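Local atomic coordinates of hypothetical protein Atu2327 (Agrobacterium tumefaciens, PDB entry 2O8I), a protein that probably decarboxylates OHCU (2-oxo-4-hydroxy-4-carboxy-5-ureidoimidazoline) in the breakdown of urate to allantoin. Residues E5-R10 with F20-A25; T36-H41 with I153-L158. One frame throughout, in Å; residues are numbered along the deposited sequence.

Contact 1 of 2, residues E5-R10 with F20-A25; sequences EEFVAR and FIAERA
Val8 and Ala22 mark where helix 4-11 and helix 19-27 come nearest, with CA atoms 5.3 Å apart. The axes of the two short segments approach to 8.7 Å and run roughly antiparallel, at 144°. Small residues on 20-25 permit this spacing: CB of Ala22 lies 4.1 Å from CA of Val8, and CB of Ala25 is 4.0 Å from CE2 of Phe7. The Phe7 ring, swung anti to its own N (chi1 -170°), slides its edge against the second helix, so that CE2 meets Ala22 O near the ring plane. The same ring also makes edge-to-face pairs with Phe11 and Tyr26. Val8 contributes both methyls: CG2 rests on the backbone at Glu23 N (3.9 Å), while CG1 lies beside Glu23 OE2. Although Glu23 leaves its helix pointing away from 5-10, a bend at chi2 (-94°) brings its carboxylate back beside the Val8 methyls, and OE1 forms a salt bridge with Arg4. No hydrogen bond links the two segments. Their association therefore rests largely on van der Waals packing, part of it against the backbone of 20-25, with the Glu23 carboxylate lying along its margin and paired to a charge one residue ahead of 5-10.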
ATOM      1  N   GLU A   5     -19.190   7.841   8.096  1.00 31.31           N
ATOM      2  CA  GLU A   5     -18.877   6.766   7.225  1.00 32.09           C
ATOM      3  C   GLU A   5     -17.924   7.329   6.208  1.00 31.55           C
ATOM      4  O   GLU A   5     -16.949   6.691   5.819  1.00 31.78           O
ATOM      5  CB  GLU A   5     -20.158   6.294   6.548  1.00 32.97           C
ATOM      6  CG  GLU A   5     -20.015   4.978   5.853  1.00 39.35           C
ATOM      7  CD  GLU A   5     -20.516   5.020   4.398  1.00 46.51           C
ATOM      8  OE1 GLU A   5     -21.765   5.119   4.241  1.00 46.48           O
ATOM      9  OE2 GLU A   5     -19.668   4.952   3.435  1.00 47.35           O
ATOM     10  N   GLU A   6     -18.195   8.555   5.817  1.00 30.43           N
ATOM     11  CA  GLU A   6     -17.427   9.177   4.810  1.00 29.82           C
ATOM     12  C   GLU A   6     -16.055   9.638   5.335  1.00 28.60           C
ATOM     13  O   GLU A   6     -15.018   9.341   4.747  1.00 29.72           O
ATOM     14  CB  GLU A   6     -18.245  10.283   4.170  1.00 30.01           C
ATOM     15  CG  GLU A   6     -17.374  11.289   3.471  1.00 33.44           C
ATOM     16  CD  GLU A   6     -18.101  12.557   2.998  1.00 39.85           C
ATOM     17  OE1 GLU A   6     -19.387  12.771   3.257  1.00 38.82           O
ATOM     18  OE2 GLU A   6     -17.292  13.329   2.378  1.00 37.21           O
ATOM     19  N   PHE A   7     -16.028  10.321   6.450  1.00 27.12           N
ATOM     20  CA  PHE A   7     -14.759  10.652   7.090  1.00 26.30           C
ATOM     21  C   PHE A   7     -13.820   9.473   7.311  1.00 27.13           C
ATOM     22  O   PHE A   7     -12.628   9.565   7.078  1.00 27.75           O
ATOM     23  CB  PHE A   7     -15.043  11.288   8.431  1.00 25.15           C
ATOM     24  CG  PHE A   7     -13.853  11.895   9.109  1.00 22.19           C
ATOM     25  CD1 PHE A   7     -13.573  13.255   8.964  1.00 21.03           C
ATOM     26  CD2 PHE A   7     -13.088  11.146   9.989  1.00 20.26           C
ATOM     27  CE1 PHE A   7     -12.496  13.856   9.639  1.00 20.26           C
ATOM     28  CE2 PHE A   7     -11.999  11.735  10.700  1.00 20.38           C
ATOM     29  CZ  PHE A   7     -11.690  13.086  10.501  1.00 21.64           C
ATOM     30  N   VAL A   8     -14.342   8.365   7.789  1.00 28.05           N
ATOM     31  CA  VAL A   8     -13.504   7.239   8.098  1.00 28.60           C
ATOM     32  C   VAL A   8     -13.078   6.615   6.800  1.00 29.92           C
ATOM     33  O   VAL A   8     -12.001   6.045   6.710  1.00 31.07           O
ATOM     34  CB  VAL A   8     -14.260   6.230   8.998  1.00 29.71           C
ATOM     35  CG1 VAL A   8     -13.540   4.885   9.078  1.00 27.39           C
ATOM     36  CG2 VAL A   8     -14.453   6.862  10.403  1.00 28.12           C
ATOM     37  N   ALA A   9     -13.877   6.791   5.757  1.00 29.87           N
ATOM     38  CA  ALA A   9     -13.575   6.135   4.546  1.00 29.34           C
ATOM     39  C   ALA A   9     -12.429   6.673   3.687  1.00 30.85           C
ATOM     40  O   ALA A   9     -11.442   5.984   3.536  1.00 32.60           O
ATOM     41  CB  ALA A   9     -14.812   5.965   3.699  1.00 28.31           C
ATOM     42  N   ARG A  10     -12.417   7.890   3.164  1.00 31.55           N
ATOM     43  CA  ARG A  10     -11.701   9.055   3.586  1.00 29.86           C
ATOM     44  C   ARG A  10     -10.329   9.048   4.200  1.00 29.35           C
ATOM     45  O   ARG A  10      -9.337   9.156   3.474  1.00 27.84           O
ATOM     46  CB  ARG A  10     -12.500  10.295   3.828  1.00 31.94           C
ATOM     47  CG  ARG A  10     -12.105  11.325   2.836  1.00 30.81           C
ATOM     48  CD  ARG A  10     -13.192  11.532   1.942  1.00 28.50           C
ATOM     49  NE  ARG A  10     -13.856  12.826   2.067  1.00 33.25           N
ATOM     50  CZ  ARG A  10     -13.426  14.063   1.697  1.00 32.61           C
ATOM     51  NH1 ARG A  10     -12.187  14.329   1.266  1.00 29.08           N
ATOM     52  NH2 ARG A  10     -14.293  15.083   1.807  1.00 28.71           N
ATOM     53  N   PHE A  20      -9.310   3.063  13.314  1.00 39.02           N
ATOM     54  CA  PHE A  20      -9.662   3.568  14.667  1.00 38.11           C
ATOM     55  C   PHE A  20      -9.153   4.991  14.899  1.00 37.92           C
ATOM     56  O   PHE A  20      -9.804   5.770  15.619  1.00 38.56           O
ATOM     57  CB  PHE A  20      -9.198   2.625  15.783  1.00 38.25           C
ATOM     58  CG  PHE A  20      -7.732   2.757  16.124  1.00 39.13           C
ATOM     59  CD1 PHE A  20      -6.757   2.054  15.394  1.00 41.20           C
ATOM     60  CD2 PHE A  20      -7.321   3.585  17.148  1.00 37.99           C
ATOM     61  CE1 PHE A  20      -5.368   2.197  15.705  1.00 40.56           C
ATOM     62  CE2 PHE A  20      -5.961   3.741  17.449  1.00 39.31           C
ATOM     63  CZ  PHE A  20      -4.986   3.058  16.730  1.00 38.44           C
ATOM     64  N   ILE A  21      -8.003   5.344  14.307  1.00 37.56           N
ATOM     65  CA  ILE A  21      -7.485   6.731  14.378  1.00 37.33           C
ATOM     66  C   ILE A  21      -8.554   7.701  13.868  1.00 38.31           C
ATOM     67  O   ILE A  21      -8.850   8.713  14.529  1.00 38.38           O
ATOM     68  CB  ILE A  21      -6.164   6.930  13.598  1.00 37.08           C
ATOM     69  CG1 ILE A  21      -5.045   6.083  14.196  1.00 36.84           C
ATOM     70  CG2 ILE A  21      -5.706   8.375  13.622  1.00 35.68           C
ATOM     71  CD1 ILE A  21      -4.563   6.588  15.532  1.00 39.56           C
ATOM     72  N   ALA A  22      -9.173   7.353  12.730  1.00 38.79           N
ATOM     73  CA  ALA A  22     -10.138   8.217  12.066  1.00 38.78           C
ATOM     74  C   ALA A  22     -11.467   8.191  12.794  1.00 39.57           C
ATOM     75  O   ALA A  22     -12.108   9.228  12.863  1.00 40.89           O
ATOM     76  CB  ALA A  22     -10.304   7.827  10.603  1.00 37.62           C
ATOM     77  N   GLU A  23     -11.887   7.028  13.313  1.00 39.78           N
ATOM     78  CA  GLU A  23     -13.121   6.902  14.122  1.00 40.68           C
ATOM     79  C   GLU A  23     -13.059   7.851  15.330  1.00 40.35           C
ATOM     80  O   GLU A  23     -13.965   8.663  15.552  1.00 41.60           O
ATOM     81  CB  GLU A  23     -13.278   5.500  14.705  1.00 41.74           C
ATOM     82  CG  GLU A  23     -13.209   4.334  13.762  1.00 44.43           C
ATOM     83  CD  GLU A  23     -14.574   3.925  13.296  1.00 52.98           C
ATOM     84  OE1 GLU A  23     -15.581   4.470  13.859  1.00 56.54           O
ATOM     85  OE2 GLU A  23     -14.659   3.071  12.359  1.00 56.90           O
ATOM     86  N   ARG A  24     -11.992   7.758  16.115  1.00 39.01           N
ATOM     87  CA  ARG A  24     -11.867   8.597  17.290  1.00 38.18           C
ATOM     88  C   ARG A  24     -11.767  10.049  16.925  1.00 37.92           C
ATOM     89  O   ARG A  24     -12.376  10.892  17.601  1.00 39.58           O
ATOM     90  CB  ARG A  24     -10.654   8.220  18.104  1.00 38.20           C
ATOM     91  CG  ARG A  24     -10.769   6.845  18.676  1.00 38.14           C
ATOM     92  CD  ARG A  24      -9.559   6.543  19.524  1.00 38.72           C
ATOM     93  NE  ARG A  24      -9.626   5.142  19.892  1.00 38.16           N
ATOM     94  CZ  ARG A  24      -8.605   4.451  20.378  1.00 37.14           C
ATOM     95  NH1 ARG A  24      -7.415   5.037  20.522  1.00 35.16           N
ATOM     96  NH2 ARG A  24      -8.786   3.161  20.688  1.00 32.75           N
ATOM     97  N   ALA A  25     -11.008  10.376  15.873  1.00 36.87           N
ATOM     98  CA  ALA A  25     -10.958  11.783  15.414  1.00 34.67           C
ATOM     99  C   ALA A  25     -12.367  12.282  15.102  1.00 33.25           C
ATOM    100  O   ALA A  25     -12.662  13.460  15.332  1.00 32.41           O
ATOM    101  CB  ALA A  25     -10.071  11.952  14.213  1.00 33.27           C
TER

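Contact 2 of 2, residues T36-H41 with I153-L158; sequences TAKAVH and IAWLRL
His41 and Trp155 form the aromatic part of a helix-helix contact that joins the first turn of helix 37-50 to the C-terminal part of helix 139-161. The short axes pass 9.4 Å apart at 138°, roughly antiparallel, and Ala37 faces Leu158 at one end while His41 faces Trp155 at the other. The two rings make a T-shaped pair: the benzo edge of Trp155 points at the face of His41, with centroids 5.7 Å apart and planes at 86°. Trp155 CB also sits over a face of the imidazole, 3.5 Å from His41 NE2. His41 holds its ring anti to the backbone N (chi1 -177°), which carries it across to the other helix; there NE2 is hydrogen-bonded to Glu151 O, one turn before Trp155, which probably helps to set the rotation of the ring. The far end of the indole reaches back to the start of helix 37-50, where Trp155 CZ3 is 3.5 Å from Ala37 CB and 4.0 Å from Lys38 CG. Leu158 packs alongside: its CD1 lies 3.6 Å from His41 CA, at the edge of the imidazole, and its CD2 meets Val40 CG1 at 3.8 Å. Phe11 of helix 4-11 touches both Val40 and Leu158, extending the apolar layer. Thr36 caps the helix start, its OG1 accepting from Ala39 N at 3.0 Å, while backbone bonds of Ala37 with Pro163 and Lys38 with Glu164 tie the C-terminal tail to the same turn. Such antiparallel packing of a capped helix start against a late helix, through alanine, leucine and an aromatic pair, fits the all-helical fold of the OHCU decarboxylase family.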
ATOM      1  N   THR A  36      -8.397  20.586   5.252  1.00 23.78           N
ATOM      2  CA  THR A  36      -7.084  20.943   4.796  1.00 24.17           C
ATOM      3  C   THR A  36      -6.158  19.904   5.375  1.00 25.05           C
ATOM      4  O   THR A  36      -6.476  19.295   6.397  1.00 25.20           O
ATOM      5  CB  THR A  36      -6.624  22.365   5.268  1.00 23.78           C
ATOM      6  OG1 THR A  36      -6.451  22.375   6.688  1.00 23.56           O
ATOM      7  CG2 THR A  36      -7.585  23.424   4.847  1.00 21.10           C
ATOM      8  N   ALA A  37      -5.017  19.700   4.730  1.00 25.94           N
ATOM      9  CA  ALA A  37      -4.032  18.801   5.270  1.00 27.30           C
ATOM     10  C   ALA A  37      -3.622  19.222   6.670  1.00 28.92           C
ATOM     11  O   ALA A  37      -3.576  18.368   7.516  1.00 30.38           O
ATOM     12  CB  ALA A  37      -2.833  18.712   4.367  1.00 27.66           C
ATOM     13  N   LYS A  38      -3.356  20.513   6.939  1.00 30.28           N
ATOM     14  CA  LYS A  38      -2.984  20.967   8.297  1.00 32.30           C
ATOM     15  C   LYS A  38      -4.004  20.587   9.348  1.00 31.07           C
ATOM     16  O   LYS A  38      -3.654  19.932  10.347  1.00 30.93           O
ATOM     17  CB  LYS A  38      -2.744  22.471   8.352  1.00 32.40           C
ATOM     18  CG  LYS A  38      -1.270  22.845   8.070  1.00 37.41           C
ATOM     19  CD  LYS A  38      -0.964  24.383   8.378  1.00 38.30           C
ATOM     20  CE  LYS A  38      -0.903  24.734   9.947  1.00 44.48           C
ATOM     21  NZ  LYS A  38      -2.249  25.146  10.549  1.00 45.10           N
ATOM     22  N   ALA A  39      -5.265  20.974   9.116  1.00 30.19           N
ATOM     23  CA  ALA A  39      -6.348  20.674  10.050  1.00 29.80           C
ATOM     24  C   ALA A  39      -6.494  19.175  10.256  1.00 30.12           C
ATOM     25  O   ALA A  39      -6.361  18.700  11.364  1.00 30.99           O
ATOM     26  CB  ALA A  39      -7.661  21.292   9.604  1.00 29.19           C
ATOM     27  N   VAL A  40      -6.711  18.406   9.192  1.00 30.60           N
ATOM     28  CA  VAL A  40      -7.000  16.973   9.356  1.00 30.11           C
ATOM     29  C   VAL A  40      -5.789  16.234   9.957  1.00 31.90           C
ATOM     30  O   VAL A  40      -5.950  15.320  10.789  1.00 32.88           O
ATOM     31  CB  VAL A  40      -7.449  16.311   8.032  1.00 29.67           C
ATOM     32  CG1 VAL A  40      -7.666  14.842   8.219  1.00 26.91           C
ATOM     33  CG2 VAL A  40      -8.705  16.967   7.483  1.00 25.79           C
ATOM     34  N   HIS A  41      -4.582  16.626   9.558  1.00 32.21           N
ATOM     35  CA  HIS A  41      -3.384  16.015  10.112  1.00 33.14           C
ATOM     36  C   HIS A  41      -3.250  16.281  11.608  1.00 33.82           C
ATOM     37  O   HIS A  41      -2.889  15.363  12.352  1.00 33.73           O
ATOM     38  CB  HIS A  41      -2.154  16.542   9.401  1.00 33.52           C
ATOM     39  CG  HIS A  41      -0.870  15.915   9.849  1.00 36.59           C
ATOM     40  ND1 HIS A  41      -0.035  16.511  10.779  1.00 38.31           N
ATOM     41  CD2 HIS A  41      -0.245  14.778   9.451  1.00 35.15           C
ATOM     42  CE1 HIS A  41       1.040  15.759  10.946  1.00 37.10           C
ATOM     43  NE2 HIS A  41       0.934  14.702  10.154  1.00 38.44           N
ATOM     44  N   ILE A 153       4.502  10.650   7.176  1.00 38.98           N
ATOM     45  CA  ILE A 153       3.857  10.064   6.059  1.00 36.26           C
ATOM     46  C   ILE A 153       2.364  10.500   6.015  1.00 35.19           C
ATOM     47  O   ILE A 153       1.825  10.824   4.937  1.00 34.05           O
ATOM     48  CB  ILE A 153       4.081   8.582   6.124  1.00 35.83           C
ATOM     49  CG1 ILE A 153       5.580   8.338   5.833  1.00 37.01           C
ATOM     50  CG2 ILE A 153       3.159   7.889   5.144  1.00 32.75           C
ATOM     51  CD1 ILE A 153       6.189   7.034   6.389  1.00 35.65           C
ATOM     52  N   ALA A 154       1.736  10.570   7.190  1.00 33.30           N
ATOM     53  CA  ALA A 154       0.343  11.003   7.285  1.00 32.51           C
ATOM     54  C   ALA A 154       0.212  12.372   6.640  1.00 31.69           C
ATOM     55  O   ALA A 154      -0.707  12.611   5.814  1.00 31.09           O
ATOM     56  CB  ALA A 154      -0.175  11.020   8.776  1.00 32.57           C
ATOM     57  N   TRP A 155       1.157  13.246   6.969  1.00 30.04           N
ATOM     58  CA  TRP A 155       1.140  14.579   6.422  1.00 30.16           C
ATOM     59  C   TRP A 155       1.256  14.543   4.912  1.00 30.41           C
ATOM     60  O   TRP A 155       0.479  15.200   4.188  1.00 31.07           O
ATOM     61  CB  TRP A 155       2.251  15.468   7.031  1.00 30.48           C
ATOM     62  CG  TRP A 155       2.497  16.684   6.203  1.00 28.31           C
ATOM     63  CD1 TRP A 155       3.523  16.888   5.330  1.00 28.53           C
ATOM     64  CD2 TRP A 155       1.664  17.819   6.113  1.00 27.08           C
ATOM     65  NE1 TRP A 155       3.397  18.110   4.716  1.00 26.91           N
ATOM     66  CE2 TRP A 155       2.258  18.705   5.179  1.00 27.82           C
ATOM     67  CE3 TRP A 155       0.485  18.200   6.758  1.00 28.46           C
ATOM     68  CZ2 TRP A 155       1.709  19.945   4.862  1.00 28.77           C
ATOM     69  CZ3 TRP A 155      -0.072  19.426   6.439  1.00 29.31           C
ATOM     70  CH2 TRP A 155       0.543  20.290   5.492  1.00 29.38           C
ATOM     71  N   LEU A 156       2.234  13.788   4.431  1.00 30.16           N
ATOM     72  CA  LEU A 156       2.473  13.697   2.998  1.00 30.48           C
ATOM     73  C   LEU A 156       1.251  13.135   2.269  1.00 29.83           C
ATOM     74  O   LEU A 156       0.884  13.617   1.182  1.00 30.01           O
ATOM     75  CB  LEU A 156       3.723  12.843   2.694  1.00 30.71           C
ATOM     76  CG  LEU A 156       5.073  13.413   3.166  1.00 30.85           C
ATOM     77  CD1 LEU A 156       6.135  12.316   3.072  1.00 29.73           C
ATOM     78  CD2 LEU A 156       5.475  14.656   2.334  1.00 27.59           C
ATOM     79  N   ARG A 157       0.616  12.135   2.865  1.00 28.70           N
ATOM     80  CA  ARG A 157      -0.600  11.577   2.259  1.00 28.56           C
ATOM     81  C   ARG A 157      -1.700  12.617   2.154  1.00 27.51           C
ATOM     82  O   ARG A 157      -2.176  12.898   1.036  1.00 27.28           O
ATOM     83  CB  ARG A 157      -1.060  10.331   2.996  1.00 28.40           C
ATOM     84  CG  ARG A 157      -0.032   9.219   2.821  1.00 30.90           C
ATOM     85  CD  ARG A 157      -0.291   8.105   3.767  1.00 35.82           C
ATOM     86  NE  ARG A 157       0.458   6.932   3.371  1.00 38.83           N
ATOM     87  CZ  ARG A 157       0.215   5.710   3.824  1.00 41.56           C
ATOM     88  NH1 ARG A 157      -0.797   5.513   4.670  1.00 42.42           N
ATOM     89  NH2 ARG A 157       0.975   4.687   3.421  1.00 40.50           N
ATOM     90  N   LEU A 158      -2.044  13.216   3.299  1.00 26.67           N
ATOM     91  CA  LEU A 158      -3.035  14.299   3.373  1.00 25.90           C
ATOM     92  C   LEU A 158      -2.752  15.476   2.462  1.00 26.16           C
ATOM     93  O   LEU A 158      -3.670  15.953   1.798  1.00 26.01           O
ATOM     94  CB  LEU A 158      -3.219  14.761   4.797  1.00 25.17           C
ATOM     95  CG  LEU A 158      -3.968  13.727   5.644  1.00 25.04           C
ATOM     96  CD1 LEU A 158      -3.696  13.996   7.112  1.00 22.06           C
ATOM     97  CD2 LEU A 158      -5.461  13.765   5.319  1.00 23.51           C
TER

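In the fold
The two contacts follow one another along the chain: contact 1 closes at residue 25, and contact 2 opens at residue 36, the N-cap of the next helix. Their centres lie 14 Å apart and their nearest atoms about 5 Å, so they do not touch directly. Phe11 bridges the gap, since it packs on Phe7 of contact 1 and on Val40 and Leu158 of contact 2; Ala25 in turn lies against Leu44 of helix 37-50. Contact 1 is local, between the first two helices, whereas contact 2 spans 112 residues and brings the last helix back to the third. Both contacts have segments carrying residues, outside the touching set, that meet the second subunit, which places this helical cluster beside the dimer interface.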